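Local coordinates for protein peptide methionine sulfoxide reductase MsrA (Corynebacterium diphtheriae, PDB 4D7L) that reduces the S-epimer of methionine sulfoxide back to methionine, probably as a repair enzyme for oxidised proteins, through thiol-disulfide exchange, at residues G55-Q60 against V86-V91; E130-A135 against E175-Y180; A138-Q143 against A187-I192. All coordinates share one frame; numbering follows the deposited sequence.

Interaction 1: residues G55-Q60 against V86-V91; sequences GTLRGQ and VVYTSV. With PGE (triethylene glycol), chain G.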
loop_
_atom_site.group_PDB
_atom_site.type_symbol
_atom_site.label_atom_id
_atom_site.label_comp_id
_atom_site.label_asym_id
_atom_site.label_seq_id
_atom_site.Cartn_x
_atom_site.Cartn_y
_atom_site.Cartn_z
ATOM N N GLY A 55 -6.390 -18.108 1.841
ATOM C CA GLY A 55 -7.170 -18.806 2.854
ATOM C C GLY A 55 -6.754 -18.475 4.284
ATOM O O GLY A 55 -7.171 -19.146 5.231
ATOM N N THR A 56 -5.965 -17.416 4.446
ATOM C CA THR A 56 -5.368 -17.111 5.750
ATOM C C THR A 56 -5.948 -15.863 6.416
ATOM O O THR A 56 -6.674 -15.085 5.780
ATOM C CB THR A 56 -3.840 -16.930 5.605
ATOM O OG1 THR A 56 -3.580 -16.003 4.543
ATOM C CG2 THR A 56 -3.183 -18.274 5.260
ATOM N N LEU A 57 -5.624 -15.673 7.698
ATOM C CA LEU A 57 -5.820 -14.370 8.362
ATOM C C LEU A 57 -4.494 -13.898 8.916
ATOM O O LEU A 57 -3.568 -14.673 8.930
ATOM C CB LEU A 57 -6.842 -14.465 9.488
ATOM C CG LEU A 57 -8.293 -14.655 9.074
ATOM C CD1 LEU A 57 -9.137 -15.074 10.278
ATOM C CD2 LEU A 57 -8.819 -13.371 8.424
ATOM N N ARG A 58 -4.380 -12.659 9.395
ATOM C CA ARG A 58 -3.069 -12.195 9.872
ATOM C C ARG A 58 -2.726 -12.879 11.194
ATOM O O ARG A 58 -3.578 -13.511 11.814
ATOM C CB ARG A 58 -3.038 -10.667 10.043
ATOM C CG ARG A 58 -3.686 -10.143 11.342
ATOM C CD ARG A 58 -3.528 -8.633 11.483
ATOM N NE ARG A 58 -3.952 -7.914 10.275
ATOM C CZ ARG A 58 -5.172 -7.425 10.087
ATOM N NH1 ARG A 58 -6.090 -7.549 11.043
ATOM N NH2 ARG A 58 -5.469 -6.793 8.959
ATOM N N GLY A 59 -1.463 -12.810 11.595
ATOM C CA GLY A 59 -1.073 -13.272 12.918
ATOM C C GLY A 59 -0.491 -14.663 13.056
ATOM O O GLY A 59 -0.506 -15.227 14.146
ATOM N N GLN A 60 0.108 -15.184 11.989
ATOM C CA GLN A 60 0.721 -16.505 12.050
ATOM C C GLN A 60 2.063 -16.324 12.707
ATOM O O GLN A 60 2.800 -15.405 12.352
ATOM C CB GLN A 60 0.919 -17.140 10.673
ATOM C CG GLN A 60 1.871 -18.352 10.681
ATOM C CD GLN A 60 2.371 -18.769 9.289
ATOM O OE1 GLN A 60 1.583 -18.892 8.344
ATOM N NE2 GLN A 60 3.677 -18.972 9.157
ATOM N N VAL A 86 4.804 -14.875 0.666
ATOM C CA VAL A 86 3.779 -14.000 1.258
ATOM C C VAL A 86 2.635 -14.888 1.713
ATOM O O VAL A 86 2.173 -15.732 0.953
ATOM C CB VAL A 86 3.299 -12.935 0.262
ATOM C CG1 VAL A 86 2.062 -12.179 0.799
ATOM C CG2 VAL A 86 4.440 -11.960 -0.039
ATOM N N VAL A 87 2.229 -14.780 2.970
ATOM C CA VAL A 87 1.270 -15.759 3.490
ATOM C C VAL A 87 -0.113 -15.160 3.762
ATOM O O VAL A 87 -1.074 -15.902 3.911
ATOM C CB VAL A 87 1.791 -16.437 4.779
ATOM C CG1 VAL A 87 2.994 -17.317 4.459
ATOM C CG2 VAL A 87 2.143 -15.414 5.823
ATOM N N TYR A 88 -0.198 -13.832 3.803
ATOM C CA TYR A 88 -1.470 -13.116 3.962
ATOM C C TYR A 88 -1.298 -11.702 3.424
ATOM O O TYR A 88 -0.215 -11.114 3.550
ATOM C CB TYR A 88 -1.905 -13.070 5.434
ATOM C CG TYR A 88 -3.152 -12.236 5.710
ATOM C CD1 TYR A 88 -4.423 -12.754 5.476
ATOM C CD2 TYR A 88 -3.054 -10.928 6.202
ATOM C CE1 TYR A 88 -5.577 -11.992 5.731
ATOM C CE2 TYR A 88 -4.194 -10.152 6.457
ATOM C CZ TYR A 88 -5.452 -10.698 6.233
ATOM O OH TYR A 88 -6.595 -9.953 6.474
ATOM N N THR A 89 -2.352 -11.156 2.824
ATOM C CA THR A 89 -2.382 -9.731 2.489
ATOM C C THR A 89 -3.746 -9.117 2.830
ATOM O O THR A 89 -4.743 -9.833 2.963
ATOM C CB THR A 89 -2.116 -9.454 0.984
ATOM O OG1 THR A 89 -3.186 -10.006 0.205
ATOM C CG2 THR A 89 -0.770 -10.033 0.530
ATOM N N SER A 90 -3.782 -7.801 2.978
ATOM C CA SER A 90 -5.056 -7.067 2.996
ATOM C C SER A 90 -4.804 -5.687 2.411
ATOM O O SER A 90 -3.648 -5.310 2.197
ATOM C CB SER A 90 -5.641 -6.963 4.419
ATOM O OG SER A 90 -4.901 -6.043 5.219
ATOM N N VAL A 91 -5.875 -4.956 2.132
ATOM C CA VAL A 91 -5.751 -3.583 1.679
ATOM C C VAL A 91 -6.445 -2.626 2.621
ATOM O O VAL A 91 -7.405 -2.970 3.347
ATOM C CB VAL A 91 -6.320 -3.375 0.253
ATOM C CG1 VAL A 91 -5.457 -4.141 -0.757
ATOM C CG2 VAL A 91 -7.791 -3.807 0.168
HETATM C C1 PGE G . -0.558 -16.736 7.450
HETATM O O1 PGE G . -0.578 -18.083 7.880
HETATM C C2 PGE G . -1.235 -15.980 8.555
HETATM O O2 PGE G . -0.610 -14.768 8.939
#
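Tyr88 lays one face of its ring against the backbone of Leu57 and Arg58. Arg58 N sits over the ring centre, about 3.6 Å above the plane, and Leu57 C lies nearer the rim. CG of Tyr88 is anti to the backbone N (chi1 175°), which carries the ring out from the strand under this loop. Arg58 CB rests 3.8 Å from Tyr88 CE2. The guanidinium then stands almost perpendicular to the ring, 86° between planes, with Tyr88 OH over one of its faces. Ser90 OG lies in the guanidinium plane, but Arg58 NH2 is 3.9 Å from it. The charge is met by Glu118, which salt-bridges Arg58 NE and also bonds Ser90 OG.

Thr56 lies at the ring edge. Thr56 OG1 donates to Val87 O at 2.6 Å, in the carbonyl plane and on a lone pair, with a C=O...O angle of 145°. That carbonyl belongs to a classic beta bulge, where Val87 and Tyr88 both face Val120 on strand 114-121. A triethylene glycol, probably from the crystallisation liquor, fills in between Val87 CG2 and Gln60, and Gln60 N donates to its O2 at 3.2 Å.

The loop is thus held against the bulged strand by a single short hydroxyl-to-carbonyl hydrogen bond, the only one between the two segments, and otherwise by ring and peptide packing.

Interaction 2: residues E130-A135 against E175-Y180; sequences ELVVKA and EIVEHY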
loop_
_atom_site.group_PDB
_atom_site.type_symbol
_atom_site.label_atom_id
_atom_site.label_comp_id
_atom_site.label_asym_id
_atom_site.label_seq_id
_atom_site.Cartn_x
_atom_site.Cartn_y
_atom_site.Cartn_z
ATOM N N GLU A 130 13.854 -8.262 -0.299
ATOM C CA GLU A 130 13.250 -8.682 -1.564
ATOM C C GLU A 130 11.896 -8.024 -1.803
ATOM O O GLU A 130 11.548 -7.687 -2.940
ATOM C CB GLU A 130 13.105 -10.210 -1.596
ATOM C CG GLU A 130 14.456 -10.908 -1.732
ATOM C CD GLU A 130 14.363 -12.430 -1.760
ATOM O OE1 GLU A 130 13.602 -13.017 -0.963
ATOM O OE2 GLU A 130 15.084 -13.040 -2.572
ATOM N N LEU A 131 11.120 -7.851 -0.737
ATOM C CA LEU A 131 9.799 -7.246 -0.881
ATOM C C LEU A 131 9.926 -5.748 -1.169
ATOM O O LEU A 131 9.131 -5.189 -1.931
ATOM C CB LEU A 131 8.948 -7.496 0.383
ATOM C CG LEU A 131 8.540 -8.974 0.578
ATOM C CD1 LEU A 131 7.868 -9.164 1.915
ATOM C CD2 LEU A 131 7.579 -9.394 -0.543
ATOM N N VAL A 132 10.908 -5.089 -0.558
ATOM C CA VAL A 132 11.126 -3.674 -0.891
ATOM C C VAL A 132 11.508 -3.524 -2.360
ATOM O O VAL A 132 10.985 -2.654 -3.075
ATOM C CB VAL A 132 12.214 -3.015 0.018
ATOM C CG1 VAL A 132 12.570 -1.614 -0.486
ATOM C CG2 VAL A 132 11.729 -2.939 1.477
ATOM N N VAL A 133 12.400 -4.387 -2.829
ATOM C CA VAL A 133 12.831 -4.338 -4.233
ATOM C C VAL A 133 11.641 -4.600 -5.157
ATOM O O VAL A 133 11.452 -3.903 -6.170
ATOM C CB VAL A 133 13.962 -5.364 -4.515
ATOM C CG1 VAL A 133 14.172 -5.553 -6.020
ATOM C CG2 VAL A 133 15.262 -4.923 -3.836
ATOM N N LYS A 134 10.813 -5.577 -4.793
ATOM C CA LYS A 134 9.650 -5.893 -5.617
ATOM C C LYS A 134 8.711 -4.693 -5.722
ATOM O O LYS A 134 8.224 -4.373 -6.798
ATOM C CB LYS A 134 8.881 -7.087 -5.059
ATOM C CG LYS A 134 7.853 -7.611 -6.052
ATOM C CD LYS A 134 7.157 -8.831 -5.515
ATOM C CE LYS A 134 7.504 -10.063 -6.312
ATOM N NZ LYS A 134 6.608 -10.220 -7.491
ATOM N N ALA A 135 8.467 -4.028 -4.600
ATOM C CA ALA A 135 7.655 -2.808 -4.615
ATOM C C ALA A 135 8.269 -1.722 -5.501
ATOM O O ALA A 135 7.569 -1.095 -6.303
ATOM C CB ALA A 135 7.474 -2.284 -3.230
ATOM N N GLU A 175 17.988 2.523 2.676
ATOM C CA GLU A 175 19.217 2.157 1.965
ATOM C C GLU A 175 18.925 1.510 0.621
ATOM O O GLU A 175 19.649 1.715 -0.346
ATOM C CB GLU A 175 20.127 1.214 2.765
ATOM C CG GLU A 175 20.886 1.916 3.856
ATOM C CD GLU A 175 21.892 1.023 4.570
ATOM O OE1 GLU A 175 22.532 0.147 3.918
ATOM O OE2 GLU A 175 21.983 1.163 5.805
ATOM N N ILE A 176 17.942 0.624 0.595
ATOM C CA ILE A 176 17.581 -0.007 -0.659
ATOM C C ILE A 176 17.036 1.062 -1.580
ATOM O O ILE A 176 17.476 1.214 -2.719
ATOM C CB ILE A 176 16.558 -1.119 -0.464
ATOM C CG1 ILE A 176 17.184 -2.277 0.301
ATOM C CG2 ILE A 176 16.044 -1.617 -1.800
ATOM C CD1 ILE A 176 16.178 -3.322 0.765
ATOM N N VAL A 177 16.127 1.877 -1.059
ATOM C CA VAL A 177 15.470 2.829 -1.924
ATOM C C VAL A 177 16.495 3.829 -2.446
ATOM O O VAL A 177 16.490 4.166 -3.625
ATOM C CB VAL A 177 14.283 3.509 -1.192
ATOM C CG1 VAL A 177 13.742 4.653 -1.996
ATOM C CG2 VAL A 177 13.179 2.471 -0.965
ATOM N N GLU A 178 17.428 4.245 -1.604
ATOM C CA GLU A 178 18.440 5.196 -2.027
ATOM C C GLU A 178 19.398 4.650 -3.085
ATOM O O GLU A 178 19.980 5.415 -3.863
ATOM C CB GLU A 178 19.256 5.677 -0.817
ATOM N N HIS A 179 19.552 3.330 -3.123
ATOM C CA HIS A 179 20.374 2.681 -4.138
ATOM C C HIS A 179 19.772 2.797 -5.549
ATOM O O HIS A 179 20.479 2.664 -6.551
ATOM C CB HIS A 179 20.558 1.210 -3.768
ATOM C CG HIS A 179 21.831 0.606 -4.267
ATOM N ND1 HIS A 179 23.071 0.980 -3.791
ATOM C CD2 HIS A 179 22.057 -0.368 -5.183
ATOM C CE1 HIS A 179 24.005 0.272 -4.401
ATOM N NE2 HIS A 179 23.417 -0.556 -5.247
ATOM N N TYR A 180 18.465 3.039 -5.626
ATOM C CA TYR A 180 17.799 3.284 -6.915
ATOM C C TYR A 180 17.901 4.739 -7.388
ATOM O O TYR A 180 17.639 5.033 -8.555
ATOM C CB TYR A 180 16.315 2.958 -6.832
ATOM C CG TYR A 180 16.008 1.511 -6.924
ATOM C CD1 TYR A 180 15.814 0.903 -8.155
ATOM C CD2 TYR A 180 15.908 0.742 -5.773
ATOM C CE1 TYR A 180 15.532 -0.434 -8.243
ATOM C CE2 TYR A 180 15.619 -0.607 -5.842
ATOM C CZ TYR A 180 15.429 -1.190 -7.076
ATOM O OH TYR A 180 15.150 -2.529 -7.139
#
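Val132 is the first residue of 130-135 to meet the other helix, and it points toward it. A chi1 of 171° swings CG1 away from the backbone N to the partner helix, where Val132 CG1 lies 3.7 Å from Ile176 CG2, the branch methyl. The two side chains pass at a slant, and Ile176 CD1 lies 4.0 Å from Val132 CB. Ile176 therefore touches Val132 with both its branch methyl and the end of its longer arm. The same Val132 CG1 also touches Val177 CG2, at 4.2 Å.

Val133 comes next and divides its two methyls. Val133 CG2 meets Ile176 CG2 at 4.0 Å, with the side chains at about a right angle. CG1 meets the hydroxyl of Tyr180, one turn further along the partner helix, with Tyr180 OH 3.4 Å from Val133 CG1. The tyrosine again crosses the valine nearly square. Its OH also makes a weak hydrogen bond to Glu137, so the polar end has a partner beside the apolar contact.

No hydrogen bond joins the two segments. Their axes come within 10.1 Å at an angle of 37°, and both helices run in roughly the same direction. Branched aliphatic side chains fill the gap, and the tyrosine extends the contact toward the C-terminal end of helix 128-137.

Helix 128-137 packs between the mixed sheet, where Val132 touches Ile66 of strand 64-69, and helix 166-186, with Leu131 against Phe80 of helix 73-81.

Interaction 3: residues A138-Q143 against A187-I192; sequences AHDPTQ and AGLGRI. With PGE (triethylene glycol), chain J.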
loop_
_atom_site.group_PDB
_atom_site.type_symbol
_atom_site.label_atom_id
_atom_site.label_comp_id
_atom_site.label_asym_id
_atom_site.label_seq_id
_atom_site.Cartn_x
_atom_site.Cartn_y
_atom_site.Cartn_z
ATOM N N ALA A 138 7.878 -2.318 -9.132
ATOM C CA ALA A 138 6.487 -2.400 -9.576
ATOM C C ALA A 138 5.785 -1.058 -9.784
ATOM O O ALA A 138 4.617 -1.043 -10.160
ATOM C CB ALA A 138 5.682 -3.225 -8.589
ATOM N N HIS A 139 6.458 0.065 -9.536
ATOM C CA HIS A 139 5.797 1.347 -9.746
ATOM C C HIS A 139 6.861 2.402 -9.998
ATOM O O HIS A 139 8.045 2.102 -9.942
ATOM C CB HIS A 139 4.905 1.715 -8.542
ATOM C CG HIS A 139 5.655 2.202 -7.343
ATOM N ND1 HIS A 139 6.663 1.473 -6.750
ATOM C CD2 HIS A 139 5.532 3.341 -6.612
ATOM C CE1 HIS A 139 7.146 2.154 -5.720
ATOM N NE2 HIS A 139 6.483 3.291 -5.621
ATOM N N ASP A 140 6.432 3.627 -10.274
ATOM C CA ASP A 140 7.341 4.747 -10.418
ATOM C C ASP A 140 7.369 5.489 -9.091
ATOM O O ASP A 140 6.361 6.126 -8.701
ATOM C CB ASP A 140 6.876 5.664 -11.550
ATOM C CG ASP A 140 7.825 6.841 -11.794
ATOM O OD1 ASP A 140 8.657 7.166 -10.934
ATOM O OD2 ASP A 140 7.741 7.423 -12.881
ATOM N N PRO A 141 8.490 5.383 -8.373
ATOM C CA PRO A 141 8.533 5.962 -7.025
ATOM C C PRO A 141 8.968 7.434 -7.030
ATOM O O PRO A 141 9.475 7.898 -6.011
ATOM C CB PRO A 141 9.577 5.110 -6.324
ATOM C CG PRO A 141 10.592 4.839 -7.463
ATOM C CD PRO A 141 9.739 4.653 -8.700
ATOM N N THR A 142 8.806 8.139 -8.149
ATOM C CA THR A 142 9.275 9.521 -8.240
ATOM C C THR A 142 8.153 10.514 -8.518
ATOM O O THR A 142 8.425 11.701 -8.765
ATOM C CB THR A 142 10.319 9.695 -9.380
ATOM O OG1 THR A 142 9.652 9.543 -10.651
ATOM C CG2 THR A 142 11.485 8.668 -9.255
ATOM N N GLN A 143 6.904 10.057 -8.476
ATOM C CA GLN A 143 5.805 10.883 -8.972
ATOM C C GLN A 143 5.055 11.711 -7.924
ATOM O O GLN A 143 4.174 12.485 -8.278
ATOM C CB GLN A 143 4.795 10.008 -9.722
ATOM C CG GLN A 143 5.432 9.287 -10.915
ATOM C CD GLN A 143 4.396 8.595 -11.774
ATOM O OE1 GLN A 143 3.265 8.409 -11.351
ATOM N NE2 GLN A 143 4.771 8.237 -12.993
ATOM N N ALA A 187 17.333 8.276 -15.545
ATOM C CA ALA A 187 16.167 8.110 -16.405
ATOM C C ALA A 187 15.429 9.433 -16.608
ATOM O O ALA A 187 14.449 9.489 -17.337
ATOM C CB ALA A 187 15.219 7.048 -15.826
ATOM N N GLY A 188 15.891 10.500 -15.962
ATOM C CA GLY A 188 15.311 11.819 -16.193
ATOM C C GLY A 188 14.125 12.053 -15.268
ATOM O O GLY A 188 13.304 12.946 -15.505
ATOM N N LEU A 189 14.006 11.231 -14.227
ATOM C CA LEU A 189 12.843 11.305 -13.356
ATOM C C LEU A 189 13.001 12.150 -12.076
ATOM O O LEU A 189 12.054 12.278 -11.304
ATOM C CB LEU A 189 12.428 9.888 -12.970
ATOM C CG LEU A 189 12.096 8.979 -14.157
ATOM C CD1 LEU A 189 11.595 7.634 -13.636
ATOM C CD2 LEU A 189 11.068 9.640 -15.056
ATOM N N GLY A 190 14.171 12.725 -11.830
ATOM C CA GLY A 190 14.347 13.487 -10.596
ATOM C C GLY A 190 14.311 12.606 -9.334
ATOM O O GLY A 190 14.634 11.413 -9.390
ATOM N N ARG A 191 13.907 13.191 -8.207
ATOM C CA ARG A 191 14.038 12.576 -6.876
ATOM C C ARG A 191 13.028 11.490 -6.549
ATOM O O ARG A 191 11.913 11.517 -7.051
ATOM C CB ARG A 191 13.922 13.656 -5.787
ATOM C CG ARG A 191 15.090 14.636 -5.705
ATOM C CD ARG A 191 14.742 15.849 -4.807
ATOM N NE ARG A 191 13.653 16.649 -5.375
ATOM C CZ ARG A 191 13.422 17.934 -5.100
ATOM N NH1 ARG A 191 14.207 18.598 -4.258
ATOM N NH2 ARG A 191 12.404 18.563 -5.678
ATOM N N ILE A 192 13.427 10.532 -5.711
ATOM C CA ILE A 192 12.497 9.529 -5.203
ATOM C C ILE A 192 11.563 10.181 -4.186
ATOM O O ILE A 192 12.035 10.898 -3.316
ATOM C CB ILE A 192 13.231 8.353 -4.541
ATOM C CG1 ILE A 192 14.003 7.556 -5.597
ATOM C CG2 ILE A 192 12.234 7.441 -3.827
ATOM C CD1 ILE A 192 14.975 6.537 -5.020
HETATM C C1 PGE J . 11.920 2.182 -10.043
HETATM O O1 PGE J . 10.785 1.995 -10.876
HETATM C C2 PGE J . 12.773 0.931 -10.098
HETATM O O2 PGE J . 13.274 0.785 -11.412
HETATM O O HOH W 1 10.485 13.445 -8.458
HETATM O O HOH W 2 9.323 11.932 -11.984
#
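The contact joins two loops that follow helices: loop 138-143, after helix 128-137, and loop 187-192, after helix 166-186. Thr142 is central. Thr142 CB is 3.4 Å from Arg191 O, and Thr142 OG1 is 3.6 Å from Leu189 CB, the two side chains crossing at about a right angle. Leu189 CD1 reaches on to the carboxylate of Asp140, 3.9 Å from Asp140 OD2, from the opposite direction.

Asp140 forms an Asx turn. A chi1 of -178° sets its carboxylate opposite its own backbone N, and OD1 takes two bonds from Thr142. Thr142 N donates to Asp140 OD1 at 3.0 Å on the anti side, 33° out of the carboxylate plane. Thr142 OG1 donates to Asp140 OD1 at 2.6 Å on the syn side. The hydroxyl bond fixes the rotation of the Thr142 side chain, and the N-H bond closes the turn. On the other loop, Gly188 ends helix 166-186 in a Schellman motif, with the positive phi that leads into Leu189.

No direct hydrogen bond links the two segments, and water fills that role. One water donates 2.8 Å bonds to both Thr142 OG1 and Leu189 O. Another lies 2.7 Å from Thr142 O and 2.8 Å from Arg191 O, and can bridge the two carbonyls. Close by, Ile192 CA makes a CA-H...O contact with Pro141 O, and Ile192 CG2 touches the same oxygen. Pro141 also bonds through its backbone to Thr193, just before strand 195-198. Leu184 of helix 166-186 packs against Pro141, Thr142 and Ile192 together.

From the N terminus, interaction 1 comes first. It brings the loop before strand 64-69 back to strand 86-94, closing a loop that contains strand 64-69 and helix 73-81. The chain then passes through strand 114-121 before interaction 2 opens on helix 128-137. Residues 138-143 follow directly, so interaction 3 opens before interaction 2 closes on helix 166-186, and the two cross. Interaction 2 joins helices 128-137 and 166-186, and interaction 3 joins the loops that follow them. The two touch where Ile192 CD1 packs on the 175-180 helix. Interaction 1 lies across the chain's centre from interaction 3. It meets interaction 2 through Val86 and Leu131, linking the sheet strand with helix 128-137.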